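Local coordinates for protein myosin-4 (Saccharomyces cerevisiae, PDB 3MMI) that carries mRNAs such as ASH1 into the yeast bud as a type V myosin motor, recruited to its cargo through SHE3 and represented by its globular tail, at residues W240-G243 / Y244-R248; N267-Q270 / I271-V275. One frame throughout, in Å; residues are numbered along the deposited sequence.

Contact 1. Residues W240-G243 / Y244-R248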
loop_
_atom_site.group_PDB
_atom_site.type_symbol
_atom_site.label_atom_id
_atom_site.label_comp_id
_atom_site.label_asym_id
_atom_site.label_seq_id
_atom_site.Cartn_x
_atom_site.Cartn_y
_atom_site.Cartn_z
ATOM N N TRP A 240 23.401 -19.094 5.523
ATOM C CA TRP A 240 22.602 -19.830 4.492
ATOM C C TRP A 240 21.359 -20.582 5.092
ATOM O O TRP A 240 20.271 -20.596 4.503
ATOM C CB TRP A 240 23.473 -20.790 3.629
ATOM C CG TRP A 240 23.916 -21.990 4.401
ATOM C CD1 TRP A 240 25.100 -22.107 5.155
ATOM C CD2 TRP A 240 23.196 -23.241 4.610
ATOM N NE1 TRP A 240 25.131 -23.334 5.817
ATOM C CE2 TRP A 240 24.005 -24.056 5.483
ATOM C CE3 TRP A 240 21.947 -23.736 4.174
ATOM C CZ2 TRP A 240 23.592 -25.348 5.922
ATOM C CZ3 TRP A 240 21.530 -25.018 4.595
ATOM C CH2 TRP A 240 22.367 -25.815 5.475
ATOM N N LYS A 241 21.538 -21.050 6.333
ATOM C CA LYS A 241 20.540 -21.645 7.118
ATOM C C LYS A 241 19.482 -20.703 7.574
ATOM O O LYS A 241 18.293 -21.019 7.441
ATOM C CB LYS A 241 21.176 -22.371 8.331
ATOM C CG LYS A 241 20.234 -23.286 9.049
ATOM C CD LYS A 241 19.658 -24.251 8.001
ATOM C CE LYS A 241 18.433 -24.937 8.582
ATOM N NZ LYS A 241 18.946 -26.219 8.912
ATOM N N TYR A 242 19.889 -19.552 8.086
ATOM C CA TYR A 242 18.956 -18.527 8.374
ATOM C C TYR A 242 18.112 -18.228 7.161
ATOM O O TYR A 242 16.876 -18.023 7.263
ATOM C CB TYR A 242 19.661 -17.297 8.978
ATOM C CG TYR A 242 18.708 -16.121 9.278
ATOM C CD1 TYR A 242 18.106 -15.931 10.518
ATOM C CD2 TYR A 242 18.361 -15.268 8.263
ATOM C CE1 TYR A 242 17.287 -14.832 10.737
ATOM C CE2 TYR A 242 17.530 -14.200 8.496
ATOM C CZ TYR A 242 17.023 -13.994 9.706
ATOM O OH TYR A 242 16.165 -12.966 9.837
ATOM N N GLY A 243 18.783 -18.167 5.990
ATOM C CA GLY A 243 18.128 -17.747 4.763
ATOM C C GLY A 243 17.062 -18.760 4.381
ATOM O O GLY A 243 15.910 -18.423 4.120
ATOM N N TYR A 244 17.453 -20.026 4.451
ATOM C CA TYR A 244 16.546 -21.110 4.173
ATOM C C TYR A 244 15.274 -21.157 5.073
ATOM O O TYR A 244 14.143 -21.349 4.595
ATOM C CB TYR A 244 17.261 -22.441 4.281
ATOM C CG TYR A 244 16.306 -23.602 4.140
ATOM C CD1 TYR A 244 15.959 -24.069 2.854
ATOM C CD2 TYR A 244 15.726 -24.222 5.270
ATOM C CE1 TYR A 244 15.056 -25.122 2.675
ATOM C CE2 TYR A 244 14.760 -25.324 5.099
ATOM C CZ TYR A 244 14.479 -25.753 3.778
ATOM O OH TYR A 244 13.628 -26.773 3.498
ATOM N N GLU A 245 15.441 -20.889 6.358
ATOM C CA GLU A 245 14.325 -20.822 7.298
ATOM C C GLU A 245 13.360 -19.624 7.082
ATOM O O GLU A 245 12.141 -19.828 7.149
ATOM C CB GLU A 245 14.841 -20.827 8.735
ATOM C CG GLU A 245 15.642 -22.117 9.066
ATOM C CD GLU A 245 14.776 -23.447 8.927
ATOM O OE1 GLU A 245 13.608 -23.515 9.245
ATOM O OE2 GLU A 245 15.226 -24.475 8.416
ATOM N N VAL A 246 13.878 -18.425 6.792
ATOM C CA VAL A 246 13.031 -17.282 6.423
ATOM C C VAL A 246 12.280 -17.594 5.154
ATOM O O VAL A 246 11.154 -17.153 4.978
ATOM C CB VAL A 246 13.922 -16.002 6.238
ATOM C CG1 VAL A 246 13.076 -14.764 5.731
ATOM C CG2 VAL A 246 14.756 -15.780 7.613
ATOM N N ASP A 247 12.932 -18.269 4.223
ATOM C CA ASP A 247 12.307 -18.633 2.953
ATOM C C ASP A 247 11.022 -19.441 3.148
ATOM O O ASP A 247 9.981 -19.080 2.620
ATOM C CB ASP A 247 13.228 -19.537 2.089
ATOM C CG ASP A 247 13.355 -19.060 0.658
ATOM O OD1 ASP A 247 12.630 -18.128 0.253
ATOM O OD2 ASP A 247 14.294 -19.478 -0.053
ATOM N N ARG A 248 11.116 -20.455 4.000
ATOM C CA ARG A 248 9.963 -21.228 4.424
ATOM C C ARG A 248 8.910 -20.379 5.140
ATOM O O ARG A 248 7.715 -20.604 4.952
ATOM C CB ARG A 248 10.399 -22.387 5.324
ATOM C CG ARG A 248 11.635 -23.122 4.833
#

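Contact 2. Residues N267-Q270 / I271-V275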
loop_
_atom_site.group_PDB
_atom_site.type_symbol
_atom_site.label_atom_id
_atom_site.label_comp_id
_atom_site.label_asym_id
_atom_site.label_seq_id
_atom_site.Cartn_x
_atom_site.Cartn_y
_atom_site.Cartn_z
ATOM N N ASN A 267 5.540 -8.890 -5.316
ATOM C CA ASN A 267 5.391 -7.877 -4.331
ATOM C C ASN A 267 6.473 -7.979 -3.235
ATOM O O ASN A 267 6.728 -6.995 -2.547
ATOM C CB ASN A 267 4.001 -7.960 -3.685
ATOM C CG ASN A 267 2.926 -7.759 -4.674
ATOM O OD1 ASN A 267 2.065 -8.617 -4.880
ATOM N ND2 ASN A 267 2.926 -6.621 -5.265
ATOM N N LEU A 268 7.047 -9.170 -3.067
ATOM C CA LEU A 268 8.007 -9.416 -2.042
ATOM C C LEU A 268 9.453 -9.668 -2.617
ATOM O O LEU A 268 10.278 -10.354 -2.006
ATOM C CB LEU A 268 7.601 -10.675 -1.260
ATOM C CG LEU A 268 6.304 -10.552 -0.470
ATOM C CD1 LEU A 268 5.913 -11.926 -0.041
ATOM C CD2 LEU A 268 6.568 -9.717 0.766
ATOM N N ILE A 269 9.719 -9.056 -3.785
ATOM C CA ILE A 269 10.983 -9.242 -4.478
ATOM C C ILE A 269 12.276 -8.888 -3.712
ATOM O O ILE A 269 13.193 -9.689 -3.726
ATOM C CB ILE A 269 10.953 -8.630 -5.900
ATOM C CG1 ILE A 269 12.023 -9.285 -6.718
ATOM C CG2 ILE A 269 10.923 -7.056 -5.877
ATOM C CD1 ILE A 269 12.387 -8.463 -8.055
ATOM N N GLN A 270 12.261 -7.833 -2.906
ATOM C CA GLN A 270 13.497 -7.440 -2.202
ATOM C C GLN A 270 13.785 -8.413 -1.141
ATOM O O GLN A 270 14.916 -8.878 -1.024
ATOM C CB GLN A 270 13.397 -6.014 -1.709
ATOM C CG GLN A 270 13.861 -5.038 -2.782
ATOM C CD GLN A 270 12.824 -4.771 -3.803
ATOM O OE1 GLN A 270 11.668 -4.581 -3.440
ATOM N NE2 GLN A 270 13.226 -4.668 -5.103
ATOM N N ILE A 271 12.743 -8.812 -0.370
ATOM C CA ILE A 271 13.049 -9.623 0.798
ATOM C C ILE A 271 13.313 -11.037 0.303
ATOM O O ILE A 271 14.180 -11.714 0.790
ATOM C CB ILE A 271 11.955 -9.662 1.943
ATOM C CG1 ILE A 271 12.384 -10.663 2.971
ATOM C CG2 ILE A 271 10.564 -10.199 1.451
ATOM C CD1 ILE A 271 13.640 -10.234 3.802
ATOM N N ILE A 272 12.608 -11.482 -0.756
ATOM C CA ILE A 272 12.902 -12.769 -1.373
ATOM C C ILE A 272 14.339 -12.848 -1.979
ATOM O O ILE A 272 15.080 -13.786 -1.667
ATOM C CB ILE A 272 11.910 -13.180 -2.536
ATOM C CG1 ILE A 272 10.424 -13.412 -2.099
ATOM C CG2 ILE A 272 12.420 -14.374 -3.376
ATOM C CD1 ILE A 272 10.445 -14.404 -1.217
ATOM N N GLN A 273 14.790 -11.854 -2.716
ATOM C CA GLN A 273 16.169 -11.857 -3.184
ATOM C C GLN A 273 17.225 -11.826 -2.082
ATOM O O GLN A 273 18.226 -12.444 -2.234
ATOM C CB GLN A 273 16.447 -10.756 -4.188
ATOM C CG GLN A 273 15.527 -10.699 -5.345
ATOM C CD GLN A 273 15.963 -11.498 -6.486
ATOM O OE1 GLN A 273 16.537 -12.569 -6.360
ATOM N NE2 GLN A 273 15.684 -10.991 -7.641
ATOM N N ALA A 274 16.939 -11.138 -0.973
ATOM C CA ALA A 274 17.936 -10.937 0.163
ATOM C C ALA A 274 18.142 -12.322 0.756
ATOM O O ALA A 274 19.239 -12.756 1.002
ATOM C CB ALA A 274 17.317 -9.999 1.225
ATOM N N VAL A 275 17.045 -13.055 0.996
ATOM C CA VAL A 275 17.297 -14.339 1.624
ATOM C C VAL A 275 17.782 -15.379 0.603
ATOM O O VAL A 275 18.496 -16.346 0.970
ATOM C CB VAL A 275 16.077 -14.884 2.465
ATOM C CG1 VAL A 275 15.673 -13.837 3.562
ATOM C CG2 VAL A 275 14.895 -15.260 1.579
#

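Contact 1. Residues W240-G243 / Y244-R248
V246 lays its CG2 methyl over one face of the Y242 ring, one helical turn earlier, in a CH-pi contact whose carbon sits 3.7 Å from the ring centroid and 26° off the normal. The methyl is displaced toward the rim and comes nearest at CE2, 3.3 Å from V246 CG2. CG anti to the backbone N (chi1 178°) carries the Y242 ring outward and toward the next turn, where V246 follows. Its OH reaches on to a hydrogen bond with L175 O, while F180 meets the same ring with planes inclined at about 45°. On another side of the helix K241 and E245 run alongside each other and point the same way. Here the methylene rather than the amine comes close: K241 CE is 3.2 Å from E245 OE2, whereas K241 NZ stays 4.1 Å from that oxygen, beyond a salt bridge, where any attraction would probably be weak. E245 OE2 also lies in plane at the edge of the Y244 ring. The backbone bonds are regular, V246 N to Y242 O measuring 3.1 Å. Such i to i+4 pairing, apolar groups buried and charged ones at the surface, is typical of an amphipathic helix, here the start of helix 240-257 in the DIL region.

Contact 2. Residues N267-Q270 / I271-V275
L268, at the N-cap position of helix 269-279, meets both I271 and I272 through its CB, with CD2 also reaching I271 CG2, and the two isoleucines approach it with different branches. I271 lies alongside L268 and offers CG2, 4.0 Å from L268 CB. I272 instead uses CG1, also 4.0 Å from L268 CB; with this branch anti to the carbonyl carbon (chi1 -64°), it folds back along the helix to within 3.1 Å of L268 O. That oxygen is the acceptor for I272 N at 2.9 Å, in a nearly straight bond (163° at the hydrogen), so an apolar branch lies against the acceptor of this backbone bond and probably screens it from water.

I269 and Q273 form the next pair, side by side and pointing the same way. Q273 CG, anti to the carbonyl carbon (chi1 -53°), lies 3.0 Å from I269 O, much as I272 CG1 does at L268 O, and 4.0 Å from I269 CG1. Q273 NE2 comes within 4.1 Å of I269 CG1, a plain van der Waals approach, while W295 touches the Q273 side chain from a loop. An alanine in place of Q273 would probably leave I269 CG1 without the CG and NE2 beside it and W295 without its contact, opening a gap there. The Q270 amide is bonded at both ends outside this turn, by NE2 to A297 O and by OE1 to N224 ND2. The chemistry therefore divides: apolar branches and backbone bonds hold the turn itself, while the Q270 amide ties it to helix 209-234 and to the loop holding A297, between helices 285-292 and 300-308.

Contact 1 closes before contact 2 opens: residues 240-248 begin helix 240-257, and residues 267-275 lead into and form most of helix 269-279, the next helix in the chain. Their centres are 12 Å apart, on the same side of the chain's centre, with contact 1 farther out, and the two meet directly. V246 CG1 packs against V275 CG1 at 3.5 Å, and D247 and G243 also touch V275. Farther toward the C-terminal end of helix 240-257, I250 meets I271 and I272 and V254 meets L268, so the partners run back toward the start of helix 269-279. In this all-helical tail, two consecutive helices of the DIL region thus pack side chain to side chain.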